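Local structure of SPBc2 prophage-derived uncharacterized protein yorR (Bacillus subtilis, 3KB2) at residues N50-D56 / K91-K95; A103-K109 / I125-L129; T143-D147 / D159-L163. The protein binds guanosine-3'-monophosphate-5'-diphosphate in a P-loop pocket and is probably a nucleotide kinase, perhaps acting on dTMP. All blocks are in the same frame, centred on the assembly; numbering follows the deposited sequence.

Interaction 1 of 3, residues N50-D56 / K91-K95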
# COMPACT_ATOMS: atom_id res chain seq x y z
N ASN A 50 12.23 -21.63 -2.61
CA ASN A 50 13.17 -22.73 -2.68
C ASN A 50 13.80 -22.81 -4.07
O ASN A 50 14.97 -23.15 -4.19
CB ASN A 50 12.48 -24.05 -2.36
CG ASN A 50 13.41 -25.03 -1.70
OD1 ASN A 50 13.15 -26.22 -1.67
ND2 ASN A 50 14.50 -24.52 -1.14
N LYS A 51 13.02 -22.53 -5.10
CA LYS A 51 13.53 -22.56 -6.47
C LYS A 51 14.54 -21.44 -6.65
O LYS A 51 15.58 -21.63 -7.28
CB LYS A 51 12.41 -22.38 -7.49
CG LYS A 51 11.54 -23.59 -7.69
CD LYS A 51 10.32 -23.23 -8.50
CE LYS A 51 9.26 -24.31 -8.35
NZ LYS A 51 7.95 -23.92 -8.97
N LEU A 52 14.24 -20.27 -6.11
CA LEU A 52 15.18 -19.18 -6.24
C LEU A 52 16.46 -19.57 -5.53
O LEU A 52 17.54 -19.28 -5.99
CB LEU A 52 14.61 -17.90 -5.63
CG LEU A 52 13.38 -17.39 -6.35
CD1 LEU A 52 12.86 -16.14 -5.66
CD2 LEU A 52 13.73 -17.12 -7.82
N ALA A 53 16.31 -20.27 -4.40
CA ALA A 53 17.47 -20.70 -3.63
C ALA A 53 18.40 -21.62 -4.41
O ALA A 53 19.55 -21.83 -4.02
CB ALA A 53 17.02 -21.38 -2.35
N ASP A 54 17.91 -22.17 -5.51
CA ASP A 54 18.75 -23.04 -6.33
C ASP A 54 19.58 -22.21 -7.30
O ASP A 54 20.65 -22.62 -7.73
CB ASP A 54 17.89 -24.04 -7.11
CG ASP A 54 17.37 -25.15 -6.22
OD1 ASP A 54 18.19 -25.77 -5.51
OD2 ASP A 54 16.15 -25.40 -6.25
N GLU A 55 19.07 -21.03 -7.65
CA GLU A 55 19.74 -20.13 -8.57
C GLU A 55 21.07 -19.63 -8.02
O GLU A 55 21.32 -19.68 -6.81
CB GLU A 55 18.85 -18.92 -8.90
CG GLU A 55 17.90 -19.08 -10.10
CD GLU A 55 18.63 -19.29 -11.43
OE1 GLU A 55 18.08 -18.92 -12.50
OE2 GLU A 55 19.76 -19.85 -11.42
N ASP A 56 21.92 -19.15 -8.92
CA ASP A 56 23.21 -18.60 -8.56
C ASP A 56 23.62 -17.64 -9.66
O ASP A 56 23.18 -17.78 -10.81
CB ASP A 56 24.26 -19.71 -8.38
CG ASP A 56 25.54 -19.21 -7.74
OD1 ASP A 56 25.49 -18.22 -6.97
OD2 ASP A 56 26.61 -19.80 -7.98
N LYS A 91 20.66 -23.36 2.78
CA LYS A 91 20.80 -23.73 1.39
C LYS A 91 21.63 -22.77 0.51
O LYS A 91 22.20 -23.19 -0.50
CB LYS A 91 19.41 -23.94 0.80
CG LYS A 91 19.40 -24.38 -0.64
CD LYS A 91 18.01 -24.78 -1.08
CE LYS A 91 18.03 -25.16 -2.54
NZ LYS A 91 16.80 -25.85 -2.99
N ILE A 92 21.71 -21.49 0.89
CA ILE A 92 22.44 -20.51 0.09
C ILE A 92 23.52 -19.76 0.86
O ILE A 92 24.06 -18.77 0.37
CB ILE A 92 21.48 -19.46 -0.49
CG1 ILE A 92 21.00 -18.53 0.63
CG2 ILE A 92 20.28 -20.17 -1.15
CD1 ILE A 92 20.04 -17.45 0.19
N LYS A 93 23.81 -20.20 2.08
CA LYS A 93 24.80 -19.55 2.92
C LYS A 93 26.19 -19.49 2.29
O LYS A 93 26.95 -18.56 2.55
CB LYS A 93 24.88 -20.26 4.28
CG LYS A 93 25.43 -21.69 4.23
CD LYS A 93 25.08 -22.50 5.48
CE LYS A 93 25.76 -23.86 5.49
NZ LYS A 93 25.62 -24.56 4.18
N ALA A 94 26.52 -20.47 1.45
CA ALA A 94 27.83 -20.53 0.83
C ALA A 94 27.94 -19.80 -0.50
O ALA A 94 28.94 -19.92 -1.21
CB ALA A 94 28.25 -21.97 0.64
N LYS A 95 26.92 -19.04 -0.86
CA LYS A 95 26.96 -18.37 -2.14
C LYS A 95 26.19 -17.08 -2.07
O LYS A 95 26.19 -16.29 -3.01
CB LYS A 95 26.32 -19.26 -3.19
CG LYS A 95 24.89 -19.64 -2.82
CD LYS A 95 24.15 -20.22 -4.01
CE LYS A 95 22.84 -20.87 -3.60
NZ LYS A 95 22.07 -21.35 -4.79
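Lys95 points its ammonium group into the chain bend at Ala53-Glu55 and grips two backbone carbonyls at once: Lys95 NZ lies 2.7 Å from Ala53 O and equally 2.7 Å from Glu55 O. Neither bond follows a lone pair, since the nitrogen stands above both carbonyl planes, by 37° for Ala53 and 35° for Glu55. The bend is a type I beta turn from Leu52 to Glu55, closed by its own Glu55 N to Leu52 O bond, in the link between helix 42-52 and strand 58-61 of a P-loop kinase-like alpha/beta fold. A lysine bridging two carbonyls of this link ties it to the chain that leads from helix 82-92 into strand 96-102, where the backbone of Lys95 also pairs with Leu3.

The second polar group is looser. Lys91 forms a salt bridge to the carboxylate of Asp54, NZ to OD1 2.9 Å, but as a hydrogen bond it is weak, and so is the bond from Lys91 NZ to Asn50 O at 3.5 Å. CG of Lys91 is anti to the backbone N (chi1 -178°) and the rest of the chain is fully extended, which carries the ammonium group across to Asp54. On the way its aliphatic part passes Ala53, CD to CB 3.8 Å.

Packing completes the contact. Ala53 CB faces helix 82-92 and meets Ile92 CG2; the isoleucine also touches Leu3 and Ile5 of strand 3-7, so this small apolar patch is continuous with the sheet. At the rim, Asp56 crosses the methylenes of Lys95, and although the charges are opposite, Asp56 OD1 remains 5.1 Å from Lys95 NZ and comes nearest to Lys95 CD, at 3.8 Å.

Interaction 2 of 3, residues A103-K109 / I125-L129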
# COMPACT_ATOMS: atom_id res chain seq x y z
N ALA A 103 17.61 3.75 5.16
CA ALA A 103 17.75 5.20 5.26
C ALA A 103 16.85 5.67 6.40
O ALA A 103 15.90 4.98 6.76
CB ALA A 103 17.33 5.88 3.96
N ASP A 104 17.16 6.83 6.97
CA ASP A 104 16.35 7.36 8.05
C ASP A 104 14.92 7.54 7.55
O ASP A 104 14.68 7.61 6.35
CB ASP A 104 16.91 8.71 8.54
CG ASP A 104 18.19 8.56 9.35
OD1 ASP A 104 18.44 7.46 9.89
OD2 ASP A 104 18.95 9.56 9.48
N PRO A 105 13.94 7.59 8.47
CA PRO A 105 12.52 7.76 8.13
C PRO A 105 12.28 9.07 7.39
O PRO A 105 11.51 9.13 6.43
CB PRO A 105 11.83 7.74 9.49
CG PRO A 105 12.70 6.83 10.29
CD PRO A 105 14.09 7.27 9.90
N SER A 106 12.94 10.12 7.84
CA SER A 106 12.80 11.42 7.21
C SER A 106 13.17 11.34 5.73
O SER A 106 12.43 11.83 4.88
CB SER A 106 13.70 12.44 7.91
OG SER A 106 13.83 13.61 7.12
N VAL A 107 14.29 10.68 5.43
CA VAL A 107 14.76 10.52 4.05
C VAL A 107 13.78 9.71 3.21
O VAL A 107 13.52 10.04 2.05
CB VAL A 107 16.11 9.80 4.02
CG1 VAL A 107 16.65 9.74 2.60
CG2 VAL A 107 17.08 10.50 4.95
N ILE A 108 13.26 8.65 3.80
CA ILE A 108 12.31 7.79 3.11
C ILE A 108 11.05 8.59 2.81
O ILE A 108 10.56 8.59 1.69
CB ILE A 108 11.95 6.56 3.98
CG1 ILE A 108 13.19 5.71 4.19
CG2 ILE A 108 10.80 5.77 3.35
CD1 ILE A 108 13.84 5.26 2.90
N LYS A 109 10.52 9.27 3.81
CA LYS A 109 9.32 10.04 3.62
C LYS A 109 9.49 11.07 2.51
O LYS A 109 8.58 11.28 1.70
CB LYS A 109 8.94 10.72 4.93
CG LYS A 109 8.56 9.70 6.00
CD LYS A 109 8.42 10.34 7.36
CE LYS A 109 8.25 9.29 8.44
NZ LYS A 109 8.13 9.93 9.77
N ILE A 125 5.11 4.03 7.89
CA ILE A 125 6.47 4.01 7.37
C ILE A 125 7.46 3.66 8.47
O ILE A 125 8.43 2.95 8.24
CB ILE A 125 6.86 5.36 6.75
CG1 ILE A 125 5.96 5.66 5.55
CG2 ILE A 125 8.33 5.35 6.36
CD1 ILE A 125 5.95 4.57 4.50
N ASP A 126 7.21 4.17 9.68
CA ASP A 126 8.10 3.89 10.80
C ASP A 126 8.09 2.44 11.21
O ASP A 126 9.14 1.85 11.43
CB ASP A 126 7.72 4.73 12.02
CG ASP A 126 8.00 6.19 11.81
OD1 ASP A 126 9.17 6.53 11.57
OD2 ASP A 126 7.04 6.98 11.89
N SER A 127 6.89 1.87 11.33
CA SER A 127 6.75 0.48 11.74
C SER A 127 7.39 -0.47 10.73
O SER A 127 7.93 -1.51 11.09
CB SER A 127 5.28 0.12 11.91
OG SER A 127 4.61 0.12 10.67
N ILE A 128 7.33 -0.10 9.46
CA ILE A 128 7.92 -0.93 8.42
C ILE A 128 9.43 -0.87 8.49
O ILE A 128 10.11 -1.89 8.36
CB ILE A 128 7.45 -0.48 7.03
CG1 ILE A 128 5.97 -0.83 6.85
CG2 ILE A 128 8.27 -1.16 5.94
CD1 ILE A 128 5.42 -0.40 5.52
N LEU A 129 9.97 0.34 8.68
CA LEU A 129 11.40 0.53 8.78
C LEU A 129 11.95 -0.25 9.96
O LEU A 129 13.00 -0.88 9.87
CB LEU A 129 11.73 2.02 8.95
CG LEU A 129 11.46 2.94 7.76
CD1 LEU A 129 11.92 4.35 8.09
CD2 LEU A 129 12.18 2.43 6.53
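Ala103 brings its carbonyl oxygen near Leu129, with O to CD1 at 4.2 Å, and so begins the contact just ahead of helix 105-115. Asp104 occupies the N-cap position, although its side chain makes no capping bond. Pro105 opens the helix and presses its ring on two residues of helix 122-137. Its CG is 3.4 Å from Leu129 CD1, tighter than a usual carbon-carbon contact, and its CB lies 3.6 Å from Asp126 OD1. One turn on, Ile108 meets two apolar residues of the partner, Ile125 and Leu129: its CG2 lies 3.9 Å from Ile125 CG2, while its CG1 is 4.2 Å from Leu129 CD2, the two side chains running in opposite senses. In both isoleucines CG2 is anti to the backbone N, and these two methyls are the branches that touch. Lys109 ends the segment with an extended chain that crosses Asp126 at about a right angle; NZ to OD2 is 3.8 Å, a long salt bridge at the margin.

The short helical segments approach to 10.6 Å between axes, their directions 121° apart. Ile108 also touches Cys12 of the nucleotide pocket and Leu129 touches Pro9, so the pair backs onto the P-loop. Two successive helices after the fourth strand in sequence, joined by a short connection, are consistent with the LID region of nucleoside monophosphate kinases.

Interaction 3 of 3, residues T143-D147 / D159-L163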
# COMPACT_ATOMS: atom_id res chain seq x y z
N THR A 143 24.97 -10.13 6.90
CA THR A 143 24.37 -9.13 6.02
C THR A 143 25.21 -7.85 5.94
O THR A 143 25.95 -7.54 6.87
CB THR A 143 22.94 -8.77 6.51
OG1 THR A 143 23.01 -8.15 7.80
CG2 THR A 143 22.10 -10.04 6.64
N TYR A 144 25.11 -7.14 4.83
CA TYR A 144 25.84 -5.89 4.65
C TYR A 144 24.81 -4.80 4.46
O TYR A 144 23.90 -4.93 3.63
CB TYR A 144 26.75 -5.94 3.42
CG TYR A 144 27.61 -7.17 3.30
CD1 TYR A 144 27.10 -8.33 2.71
CD2 TYR A 144 28.93 -7.18 3.75
CE1 TYR A 144 27.88 -9.46 2.57
CE2 TYR A 144 29.73 -8.31 3.61
CZ TYR A 144 29.19 -9.44 3.02
OH TYR A 144 29.96 -10.58 2.85
N SER A 145 24.95 -3.72 5.22
CA SER A 145 24.02 -2.61 5.16
C SER A 145 24.65 -1.33 4.64
O SER A 145 25.83 -1.07 4.84
CB SER A 145 23.45 -2.35 6.55
OG SER A 145 24.45 -1.83 7.41
N TRP A 146 23.82 -0.53 3.98
CA TRP A 146 24.22 0.75 3.41
C TRP A 146 23.11 1.77 3.64
O TRP A 146 21.94 1.52 3.31
CB TRP A 146 24.48 0.59 1.91
CG TRP A 146 25.86 0.13 1.57
CD1 TRP A 146 26.98 0.91 1.43
CD2 TRP A 146 26.29 -1.22 1.34
NE1 TRP A 146 28.07 0.13 1.14
CE2 TRP A 146 27.68 -1.19 1.08
CE3 TRP A 146 25.64 -2.46 1.34
CZ2 TRP A 146 28.42 -2.34 0.81
CZ3 TRP A 146 26.38 -3.62 1.07
CH2 TRP A 146 27.76 -3.54 0.81
N ASP A 147 23.48 2.91 4.20
CA ASP A 147 22.53 4.00 4.46
C ASP A 147 22.45 4.79 3.15
O ASP A 147 23.33 5.58 2.85
CB ASP A 147 23.07 4.89 5.58
CG ASP A 147 22.15 6.05 5.93
OD1 ASP A 147 22.54 6.87 6.79
OD2 ASP A 147 21.04 6.16 5.35
N ASP A 159 30.87 -1.03 -4.15
CA ASP A 159 31.24 -1.78 -2.94
C ASP A 159 30.88 -3.25 -3.06
O ASP A 159 31.67 -4.11 -2.69
CB ASP A 159 30.54 -1.22 -1.70
CG ASP A 159 31.37 -0.16 -0.99
OD1 ASP A 159 32.47 0.18 -1.48
OD2 ASP A 159 30.91 0.33 0.06
N ILE A 160 29.68 -3.52 -3.56
CA ILE A 160 29.23 -4.89 -3.72
C ILE A 160 30.04 -5.62 -4.79
O ILE A 160 30.34 -6.81 -4.65
CB ILE A 160 27.72 -4.93 -4.08
CG1 ILE A 160 26.90 -4.46 -2.87
CG2 ILE A 160 27.31 -6.33 -4.53
CD1 ILE A 160 25.41 -4.30 -3.14
N ILE A 161 30.42 -4.91 -5.85
CA ILE A 161 31.22 -5.51 -6.91
C ILE A 161 32.56 -5.92 -6.32
O ILE A 161 33.10 -6.99 -6.63
CB ILE A 161 31.43 -4.52 -8.07
CG1 ILE A 161 30.10 -4.29 -8.78
CG2 ILE A 161 32.49 -5.07 -9.05
CD1 ILE A 161 30.11 -3.19 -9.78
N PHE A 162 33.07 -5.06 -5.45
CA PHE A 162 34.33 -5.31 -4.77
C PHE A 162 34.25 -6.60 -3.95
O PHE A 162 35.16 -7.42 -3.99
CB PHE A 162 34.65 -4.14 -3.84
CG PHE A 162 35.68 -4.47 -2.81
CD1 PHE A 162 37.04 -4.53 -3.14
CD2 PHE A 162 35.30 -4.77 -1.50
CE1 PHE A 162 37.99 -4.89 -2.20
CE2 PHE A 162 36.24 -5.12 -0.54
CZ PHE A 162 37.59 -5.19 -0.89
N LEU A 163 33.16 -6.76 -3.20
CA LEU A 163 32.94 -7.93 -2.36
C LEU A 163 32.83 -9.23 -3.14
O LEU A 163 33.32 -10.27 -2.70
CB LEU A 163 31.67 -7.76 -1.52
CG LEU A 163 31.76 -6.92 -0.25
CD1 LEU A 163 30.37 -6.56 0.26
CD2 LEU A 163 32.55 -7.68 0.81
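Trp146 and Tyr144, two residues apart on strand 143-147, reach toward the same side and meet helix 159-163 in different ways, one with its rim and the other with a face. The indole presents its N-H edge: Trp146 NE1 donates to Asp159 OD2 at 3.0 Å with an N-H...O angle of 151°. The oxygen lies close to the indole plane and receives the hydrogen on its anti lone pair, on the side away from the other carboxylate oxygen. Asp159 CB lies off the indole plane, 3.5 Å from Trp146 CZ2.

Farther round the indole, CH2 meets Ile160 CG1 obliquely at 3.9 Å and has Leu163 CD1 at its edge at 4.0 Å. That same methyl sits over Tyr144, whose CG lies anti to the carbonyl carbon (chi1 -48°), bringing a ring face against the leucine. Leu163 CD1 is 3.9 Å from the centroid of the Tyr144 ring and 16° off its normal, a CH-pi contact, with the methyl displaced somewhat toward the CD2-CE2 side. One leucine branch therefore touches one ring over its face and the other at its edge.

The strand is outermost in the parallel sheet and pairs with strand 96-102; the helix follows it in the chain, runs nearly antiparallel to it, and also packs on helix 14-25 through Ile160. Trp146 has a second aromatic neighbour, Trp151, meeting it edge-to-face. Chemically, a single directed bond satisfies the indole N-H and restrains the turn of the ring, together with the apolar contacts, which are less directional.

How the interactions relate
Interactions 1 and 2 are partly buried and lie on opposite sides of the chain's centre, about 30 Å apart between centres, whereas interaction 3 is a surface contact. Each joins different elements: loop and helix ends in interaction 1, two helices in interaction 2, and an edge strand with the following helix in interaction 3. Only interactions 2 and 3 touch, where Ala103 CA packs 3.4 Å from Asp147 OD2. Lysine-to-carbonyl bonds dominate interaction 1, aliphatic packing with a long salt bridge interaction 2, and one aromatic face, one indole edge and an indole-to-carboxylate bond interaction 3. The Ile108 side chain of interaction 2 lies about 8 Å from the bound nucleotide, that of Trp146 in interaction 3 about 11 Å.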